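Long-range contacts in putative hemin storage protein (Bordetella bronchiseptica, PDB 6AU1), which cleaves deacetylated poly-beta-1,6-N-acetylglucosamine through its glycoside hydrolase domain, the part of the longer PgaB protein described here, and can thereby disrupt bacterial biofilms: residues Q11-Y16 against Y334-F339; M268-G273 against E300-D305. One frame throughout, in Å; residues are numbered along the deposited sequence.

Interaction 1. Residues Q11-Y16 against Y334-F339; sequences QVDLDY and YYPDDF
Tyr335 reaches from its strand across Gln11 to Asp13. Its CB lies 3.8 Å from Gln11 CB. With CG anti to the backbone N (chi1 174°), the ring is sent along the other segment: CD1 has Gln11 CG at 3.5 Å and meets the carbonyl O of Gln11 at the ring edge, while the amide group of Gln11 covers one face. Farther out, CE1 has Asp13 OD2 at 3.2 Å. At the far end the Tyr335 OH donates to Asp13 OD1 at 2.5 Å, on that oxygen's syn lone pair, with the carboxylate plane turned 55° from the ring.

The second carboxylate oxygen has separate work. Asp13 OD2 lies over the centre of the Tyr16 ring and accepts from a water, which also takes the Asp13 N-H and donates to Asp337 O, 2.9 Å away. One water thus ties both segments together. Further along, Phe339 CZ packs against Tyr16 CB at 3.5 Å.

The backbones pair as parallel strands: Gln11 N donates to Tyr334 O at 3.0 Å, and a weak bond runs from Asp337 N back to Gln11 O. This is the seam that closes a TIM barrel, first strand 8-12 against last strand 332-335. Strand 43-47 flanks it beside Val12, strand 297-305 beside Tyr335, and helix 22-39 packs outside, where Arg35 forms a salt bridge with Asp337.

Interaction 2. Residues M268-G273 against E300-D305; sequences MPNMEG and ELQARD
Gln302 meets the short helix 269-272 with its carboxamide, and OE1 accepts the backbone N-H of Met271 at 2.8 Å. The bond is fairly straight (159°) and lies in the carbonyl plane, on a lone pair of OE1. Gln302 CG sits between the backbone N and the carbonyl carbon (chi1 65°), and the extended chain beyond it carries the amide to this N-H. Asn270 CB, 3.1 Å from Gln302 OE1, and Met268 CB press against the same oxygen. Beside it, the extended Met268 chain crosses Gln302, its CG 3.8 Å from Gln302 CB, and its methyl CE reaches the carbonyl O of Glu300 at 3.5 Å. Asn270 and Asp305 also approach each other, their side chains crossing at about a right angle and their flat groups turned 76° apart.

A second shell fixes the amide. Gln302 NE2 donates to Arg304 O at 3.0 Å, in its own amide plane, and so pins the rotation that aims OE1 at the helix. The helix ends in a Schellman motif at Gly273, whose positive phi suits glycine.

The contact thus joins the helix following barrel strand 262-266 to the next parallel strand, 297-305. Helices 277-290 and 314-326 both pack on Pro269 and Leu301, and strand 332-335 flanks the far side of strand 297-305.

In the fold
Interactions 1 and 2 follow one another round the same barrel wall, their centres about 14 Å apart, with interaction 2 nested inside the chain loop that interaction 1 closes. Tyr335 links them: its O lies 2.8 Å from Ala303 N and its N 3.0 Å from Leu301 O, probable hydrogen bonds between strands 332-335 and 297-305. Just beyond, Pro336 CD rests 3.5 Å from Arg304 CB. Both contacts lie where barrel strands give way to the loops that follow them, the C-terminal end at which TIM-barrel enzymes carry their active sites. Their side chains may therefore help shape the glycan-binding region.

Interaction 1. Residues Q11-Y16 against Y334-F339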
ATOM      1  N   GLN A  11       4.624  -7.007   6.846  1.00 14.89           N
ATOM      2  CA  GLN A  11       3.581  -7.075   5.824  1.00 13.85           C
ATOM      3  C   GLN A  11       3.527  -8.495   5.264  1.00 15.23           C
ATOM      4  O   GLN A  11       4.552  -9.084   4.930  1.00 14.80           O
ATOM      5  CB  GLN A  11       3.834  -6.048   4.723  1.00 14.48           C
ATOM      6  CG  GLN A  11       2.709  -5.952   3.684  1.00 15.75           C
ATOM      7  CD  GLN A  11       2.818  -4.689   2.852  1.00 19.20           C
ATOM      8  OE1 GLN A  11       3.068  -3.611   3.380  1.00 24.64           O
ATOM      9  NE2 GLN A  11       2.625  -4.815   1.552  1.00 20.77           N
ATOM     10  N   VAL A  12       2.317  -9.037   5.171  1.00 12.89           N
ATOM     11  CA  VAL A  12       2.127 -10.463   4.907  1.00 13.96           C
ATOM     12  C   VAL A  12       1.197 -10.720   3.730  1.00 11.77           C
ATOM     13  O   VAL A  12       0.107 -10.138   3.654  1.00 14.12           O
ATOM     14  CB  VAL A  12       1.550 -11.161   6.158  1.00 15.59           C
ATOM     15  CG1 VAL A  12       1.135 -12.596   5.853  1.00 18.27           C
ATOM     16  CG2 VAL A  12       2.569 -11.112   7.310  1.00 15.64           C
ATOM     17  N   ASP A  13       1.625 -11.604   2.824  1.00 11.81           N
ATOM     18  CA  ASP A  13       0.818 -11.994   1.674  1.00 12.51           C
ATOM     19  C   ASP A  13      -0.106 -13.147   2.013  1.00 12.95           C
ATOM     20  O   ASP A  13       0.366 -14.209   2.406  1.00 15.13           O
ATOM     21  CB  ASP A  13       1.711 -12.416   0.499  1.00 14.26           C
ATOM     22  CG  ASP A  13       2.635 -11.324   0.059  1.00 17.75           C
ATOM     23  OD1 ASP A  13       2.145 -10.374  -0.597  1.00 17.62           O
ATOM     24  OD2 ASP A  13       3.851 -11.415   0.353  1.00 20.13           O
ATOM     25  N   LEU A  14      -1.414 -12.946   1.865  1.00 13.61           N
ATOM     26  CA  LEU A  14      -2.336 -14.083   1.918  1.00 10.60           C
ATOM     27  C   LEU A  14      -2.101 -15.004   0.720  1.00 12.48           C
ATOM     28  O   LEU A  14      -2.485 -16.178   0.750  1.00 14.67           O
ATOM     29  CB  LEU A  14      -3.789 -13.622   1.941  1.00 12.47           C
ATOM     30  CG  LEU A  14      -4.512 -13.873   3.268  1.00 19.32           C
ATOM     31  CD1 LEU A  14      -3.713 -13.290   4.382  1.00 25.06           C
ATOM     32  CD2 LEU A  14      -5.922 -13.312   3.282  1.00 15.65           C
ATOM     33  N   ASP A  15      -1.501 -14.471  -0.347  1.00 12.06           N
ATOM     34  CA  ASP A  15      -1.124 -15.307  -1.487  1.00 14.27           C
ATOM     35  C   ASP A  15      -0.126 -16.398  -1.064  1.00 17.06           C
ATOM     36  O   ASP A  15      -0.031 -17.431  -1.714  1.00 19.09           O
ATOM     37  CB  ASP A  15      -0.519 -14.468  -2.626  1.00 14.65           C
ATOM     38  CG  ASP A  15      -1.526 -13.522  -3.264  1.00 16.64           C
ATOM     39  OD1 ASP A  15      -2.740 -13.818  -3.232  1.00 17.29           O
ATOM     40  OD2 ASP A  15      -1.095 -12.484  -3.814  1.00 18.75           O
ATOM     41  N   TYR A  16       0.611 -16.163   0.022  1.00 14.24           N
ATOM     42  CA  TYR A  16       1.557 -17.160   0.531  1.00 16.09           C
ATOM     43  C   TYR A  16       0.862 -18.202   1.411  1.00 16.63           C
ATOM     44  O   TYR A  16       1.358 -19.321   1.569  1.00 17.84           O
ATOM     45  CB  TYR A  16       2.674 -16.510   1.360  1.00 16.19           C
ATOM     46  CG  TYR A  16       3.802 -15.801   0.623  1.00 17.80           C
ATOM     47  CD1 TYR A  16       3.727 -15.489  -0.733  1.00 17.76           C
ATOM     48  CD2 TYR A  16       4.961 -15.429   1.316  1.00 18.67           C
ATOM     49  CE1 TYR A  16       4.770 -14.824  -1.373  1.00 18.29           C
ATOM     50  CE2 TYR A  16       6.011 -14.769   0.676  1.00 16.40           C
ATOM     51  CZ  TYR A  16       5.909 -14.468  -0.658  1.00 16.51           C
ATOM     52  OH  TYR A  16       6.959 -13.813  -1.274  1.00 21.94           O
ATOM     53  N   TYR A 334       9.202  -4.812   7.550  1.00 14.40           N
ATOM     54  CA  TYR A 334       9.648  -5.442   6.318  1.00 12.43           C
ATOM     55  C   TYR A 334       8.500  -6.135   5.594  1.00 11.71           C
ATOM     56  O   TYR A 334       7.469  -6.479   6.182  1.00 14.24           O
ATOM     57  CB  TYR A 334      10.788  -6.444   6.584  1.00 14.58           C
ATOM     58  CG  TYR A 334      10.362  -7.664   7.372  1.00 16.67           C
ATOM     59  CD1 TYR A 334       9.787  -8.766   6.733  1.00 16.10           C
ATOM     60  CD2 TYR A 334      10.537  -7.725   8.750  1.00 16.90           C
ATOM     61  CE1 TYR A 334       9.383  -9.881   7.455  1.00 13.97           C
ATOM     62  CE2 TYR A 334      10.139  -8.834   9.479  1.00 16.00           C
ATOM     63  CZ  TYR A 334       9.568  -9.914   8.826  1.00 14.73           C
ATOM     64  OH  TYR A 334       9.164 -11.023   9.538  1.00 17.06           O
ATOM     65  N   TYR A 335       8.727  -6.325   4.298  1.00 15.17           N
ATOM     66  CA  TYR A 335       7.824  -7.029   3.400  1.00 14.39           C
ATOM     67  C   TYR A 335       8.703  -7.842   2.456  1.00 14.66           C
ATOM     68  O   TYR A 335       9.690  -7.318   1.952  1.00 16.12           O
ATOM     69  CB  TYR A 335       6.949  -6.038   2.612  1.00 11.95           C
ATOM     70  CG  TYR A 335       6.088  -6.701   1.562  1.00 12.49           C
ATOM     71  CD1 TYR A 335       5.145  -7.658   1.918  1.00 12.34           C
ATOM     72  CD2 TYR A 335       6.204  -6.363   0.214  1.00 14.45           C
ATOM     73  CE1 TYR A 335       4.342  -8.273   0.948  1.00 15.26           C
ATOM     74  CE2 TYR A 335       5.411  -6.968  -0.755  1.00 17.89           C
ATOM     75  CZ  TYR A 335       4.482  -7.928  -0.380  1.00 15.51           C
ATOM     76  OH  TYR A 335       3.697  -8.534  -1.347  1.00 15.80           O
ATOM     77  N   PRO A 336       8.376  -9.129   2.216  1.00 14.44           N
ATOM     78  CA  PRO A 336       7.312  -9.983   2.740  1.00 12.31           C
ATOM     79  C   PRO A 336       7.820 -10.926   3.823  1.00 16.90           C
ATOM     80  O   PRO A 336       9.031 -11.109   3.970  1.00 18.48           O
ATOM     81  CB  PRO A 336       6.892 -10.779   1.502  1.00 16.55           C
ATOM     82  CG  PRO A 336       8.248 -11.037   0.819  1.00 16.68           C
ATOM     83  CD  PRO A 336       9.139  -9.826   1.161  1.00 17.72           C
ATOM     84  N   ASP A 337       6.909 -11.529   4.568  1.00 17.95           N
ATOM     85  CA  ASP A 337       7.312 -12.603   5.461  1.00 15.38           C
ATOM     86  C   ASP A 337       7.175 -13.932   4.730  1.00 14.59           C
ATOM     87  O   ASP A 337       6.069 -14.333   4.338  1.00 17.66           O
ATOM     88  CB  ASP A 337       6.484 -12.599   6.738  1.00 18.49           C
ATOM     89  CG  ASP A 337       7.109 -13.455   7.817  1.00 17.61           C
ATOM     90  OD1 ASP A 337       8.171 -13.049   8.323  1.00 19.68           O
ATOM     91  OD2 ASP A 337       6.571 -14.540   8.113  1.00 20.36           O
ATOM     92  N   ASP A 338       8.303 -14.603   4.517  1.00 15.37           N
ATOM     93  CA  ASP A 338       8.291 -15.917   3.880  1.00 17.22           C
ATOM     94  C   ASP A 338       8.275 -16.959   4.983  1.00 21.60           C
ATOM     95  O   ASP A 338       9.304 -17.569   5.298  1.00 23.61           O
ATOM     96  CB  ASP A 338       9.511 -16.083   2.964  1.00 18.03           C
ATOM     97  CG  ASP A 338       9.441 -17.323   2.089  1.00 28.78           C
ATOM     98  OD1 ASP A 338       8.506 -18.140   2.235  1.00 26.16           O
ATOM     99  OD2 ASP A 338      10.356 -17.490   1.256  1.00 27.38           O
ATOM    100  N   PHE A 339       7.106 -17.144   5.588  1.00 19.96           N
ATOM    101  CA  PHE A 339       7.009 -17.959   6.800  1.00 22.21           C
ATOM    102  C   PHE A 339       7.276 -19.440   6.553  1.00 28.26           C
ATOM    103  O   PHE A 339       7.711 -20.153   7.458  1.00 36.23           O
ATOM    104  CB  PHE A 339       5.634 -17.770   7.460  1.00 21.09           C
ATOM    105  CG  PHE A 339       4.497 -17.730   6.488  1.00 22.58           C
ATOM    106  CD1 PHE A 339       3.879 -18.900   6.086  1.00 25.83           C
ATOM    107  CD2 PHE A 339       4.054 -16.519   5.964  1.00 21.81           C
ATOM    108  CE1 PHE A 339       2.838 -18.876   5.183  1.00 28.36           C
ATOM    109  CE2 PHE A 339       3.008 -16.494   5.055  1.00 21.30           C
ATOM    110  CZ  PHE A 339       2.403 -17.674   4.675  1.00 22.02           C
TER
HETATM  111  O   HOH W   1       4.285 -12.531   2.958  1.00 17.70           O

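Interaction 2. Residues M268-G273 against E300-D305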
ATOM      1  N   MET A 268      13.322   0.777  -0.100  1.00 18.26           N
ATOM      2  CA  MET A 268      13.737  -0.449  -0.766  1.00 18.24           C
ATOM      3  C   MET A 268      14.737  -0.165  -1.884  1.00 23.40           C
ATOM      4  O   MET A 268      14.368  -0.154  -3.071  1.00 21.58           O
ATOM      5  CB  MET A 268      12.501  -1.169  -1.310  1.00 17.39           C
ATOM      6  CG  MET A 268      11.486  -1.539  -0.217  1.00 16.02           C
ATOM      7  SD  MET A 268      10.005  -2.316  -0.894  1.00 19.06           S
ATOM      8  CE  MET A 268       9.066  -2.689   0.598  1.00 16.48           C
ATOM      9  N   PRO A 269      16.007   0.068  -1.510  1.00 22.78           N
ATOM     10  CA  PRO A 269      17.040   0.439  -2.490  1.00 25.65           C
ATOM     11  C   PRO A 269      17.294  -0.641  -3.544  1.00 29.20           C
ATOM     12  O   PRO A 269      17.636  -0.307  -4.671  1.00 26.92           O
ATOM     13  CB  PRO A 269      18.291   0.672  -1.622  1.00 24.64           C
ATOM     14  CG  PRO A 269      18.004  -0.041  -0.318  1.00 24.42           C
ATOM     15  CD  PRO A 269      16.522   0.081  -0.127  1.00 20.32           C
ATOM     16  N   ASN A 270      17.120  -1.911  -3.191  1.00 26.70           N
ATOM     17  CA  ASN A 270      17.263  -2.997  -4.161  1.00 32.56           C
ATOM     18  C   ASN A 270      16.217  -2.884  -5.281  1.00 29.74           C
ATOM     19  O   ASN A 270      16.555  -2.921  -6.468  1.00 32.19           O
ATOM     20  CB  ASN A 270      17.157  -4.349  -3.445  1.00 39.49           C
ATOM     21  CG  ASN A 270      17.646  -5.507  -4.288  1.00 47.19           C
ATOM     22  OD1 ASN A 270      16.997  -5.905  -5.254  1.00 50.14           O
ATOM     23  ND2 ASN A 270      18.783  -6.076  -3.907  1.00 48.76           N
ATOM     24  N   MET A 271      14.950  -2.742  -4.899  1.00 25.20           N
ATOM     25  CA  MET A 271      13.864  -2.529  -5.862  1.00 26.50           C
ATOM     26  C   MET A 271      14.083  -1.261  -6.687  1.00 29.80           C
ATOM     27  O   MET A 271      13.778  -1.222  -7.880  1.00 32.16           O
ATOM     28  CB  MET A 271      12.510  -2.441  -5.149  1.00 27.14           C
ATOM     29  CG  MET A 271      11.375  -1.967  -6.067  1.00 34.32           C
ATOM     30  SD  MET A 271      10.107  -0.960  -5.260  1.00 76.56           S
ATOM     31  CE  MET A 271       8.913  -2.210  -4.797  1.00 53.05           C
ATOM     32  N   GLU A 272      14.621  -0.230  -6.041  1.00 30.19           N
ATOM     33  CA  GLU A 272      14.832   1.066  -6.684  1.00 32.20           C
ATOM     34  C   GLU A 272      16.050   1.068  -7.604  1.00 35.11           C
ATOM     35  O   GLU A 272      16.204   1.966  -8.432  1.00 39.47           O
ATOM     36  CB  GLU A 272      14.978   2.169  -5.631  1.00 30.46           C
ATOM     37  CG  GLU A 272      13.688   2.519  -4.893  1.00 30.14           C
ATOM     38  CD  GLU A 272      12.766   3.399  -5.722  1.00 36.42           C
ATOM     39  OE1 GLU A 272      13.264   4.101  -6.636  1.00 36.98           O
ATOM     40  OE2 GLU A 272      11.546   3.389  -5.461  1.00 31.73           O
ATOM     41  N   GLY A 273      16.913   0.067  -7.464  1.00 31.77           N
ATOM     42  CA  GLY A 273      18.099  -0.029  -8.302  1.00 32.09           C
ATOM     43  C   GLY A 273      19.201   0.916  -7.855  1.00 32.89           C
ATOM     44  O   GLY A 273      19.993   1.407  -8.670  1.00 36.38           O
ATOM     45  N   GLU A 300       9.593   0.983   5.460  1.00 14.27           N
ATOM     46  CA  GLU A 300       9.279  -0.401   5.134  1.00 14.38           C
ATOM     47  C   GLU A 300      10.355  -0.982   4.220  1.00 14.82           C
ATOM     48  O   GLU A 300      10.493  -0.582   3.065  1.00 16.87           O
ATOM     49  CB  GLU A 300       7.903  -0.500   4.484  1.00 18.57           C
ATOM     50  CG  GLU A 300       7.454  -1.925   4.280  1.00 17.89           C
ATOM     51  CD  GLU A 300       5.976  -2.035   3.977  1.00 25.45           C
ATOM     52  OE1 GLU A 300       5.337  -1.014   3.637  1.00 22.13           O
ATOM     53  OE2 GLU A 300       5.457  -3.161   4.078  1.00 25.23           O
ATOM     54  N   LEU A 301      11.113  -1.931   4.761  1.00 15.39           N
ATOM     55  CA  LEU A 301      12.267  -2.505   4.072  1.00 14.58           C
ATOM     56  C   LEU A 301      11.855  -3.730   3.279  1.00 15.09           C
ATOM     57  O   LEU A 301      10.797  -4.302   3.539  1.00 16.25           O
ATOM     58  CB  LEU A 301      13.341  -2.894   5.091  1.00 14.95           C
ATOM     59  CG  LEU A 301      13.785  -1.764   6.011  1.00 13.56           C
ATOM     60  CD1 LEU A 301      14.564  -2.328   7.180  1.00 16.17           C
ATOM     61  CD2 LEU A 301      14.655  -0.787   5.217  1.00 15.04           C
ATOM     62  N   GLN A 302      12.677  -4.145   2.320  1.00 14.60           N
ATOM     63  CA  GLN A 302      12.346  -5.365   1.592  1.00 15.75           C
ATOM     64  C   GLN A 302      13.148  -6.548   2.120  1.00 19.30           C
ATOM     65  O   GLN A 302      14.351  -6.442   2.359  1.00 19.32           O
ATOM     66  CB  GLN A 302      12.569  -5.194   0.085  1.00 20.40           C
ATOM     67  CG  GLN A 302      14.005  -4.970  -0.351  1.00 22.98           C
ATOM     68  CD  GLN A 302      14.101  -4.640  -1.840  1.00 23.89           C
ATOM     69  OE1 GLN A 302      14.435  -3.517  -2.210  1.00 28.24           O
ATOM     70  NE2 GLN A 302      13.804  -5.621  -2.701  1.00 24.61           N
ATOM     71  N   ALA A 303      12.460  -7.673   2.312  1.00 18.18           N
ATOM     72  CA  ALA A 303      13.094  -8.902   2.774  1.00 15.27           C
ATOM     73  C   ALA A 303      13.326  -9.877   1.621  1.00 17.96           C
ATOM     74  O   ALA A 303      13.958 -10.924   1.794  1.00 22.44           O
ATOM     75  CB  ALA A 303      12.242  -9.563   3.851  1.00 16.96           C
ATOM     76  N   ARG A 304      12.815  -9.531   0.448  1.00 18.07           N
ATOM     77  CA  ARG A 304      12.949 -10.385  -0.714  1.00 20.00           C
ATOM     78  C   ARG A 304      13.373  -9.558  -1.918  1.00 23.25           C
ATOM     79  O   ARG A 304      12.971  -8.401  -2.068  1.00 23.12           O
ATOM     80  CB  ARG A 304      11.626 -11.125  -0.988  1.00 19.81           C
ATOM     81  CG  ARG A 304      11.656 -12.046  -2.196  1.00 21.91           C
ATOM     82  CD  ARG A 304      10.468 -13.018  -2.200  1.00 19.57           C
ATOM     83  NE  ARG A 304      10.509 -13.900  -3.357  1.00 21.61           N
ATOM     84  CZ  ARG A 304      11.231 -15.013  -3.423  1.00 23.17           C
ATOM     85  NH1 ARG A 304      11.966 -15.401  -2.381  1.00 22.09           N
ATOM     86  NH2 ARG A 304      11.214 -15.743  -4.530  1.00 25.14           N
ATOM     87  N   ASP A 305      14.218 -10.147  -2.751  1.00 22.09           N
ATOM     88  CA  ASP A 305      14.603  -9.551  -4.013  1.00 27.60           C
ATOM     89  C   ASP A 305      13.658 -10.137  -5.066  1.00 27.70           C
ATOM     90  O   ASP A 305      13.919 -11.212  -5.603  1.00 29.66           O
ATOM     91  CB  ASP A 305      16.078  -9.857  -4.302  1.00 29.91           C
ATOM     92  CG  ASP A 305      16.594  -9.181  -5.552  1.00 39.74           C
ATOM     93  OD1 ASP A 305      15.791  -8.891  -6.457  1.00 33.11           O
ATOM     94  OD2 ASP A 305      17.823  -8.959  -5.631  1.00 37.93           O
TER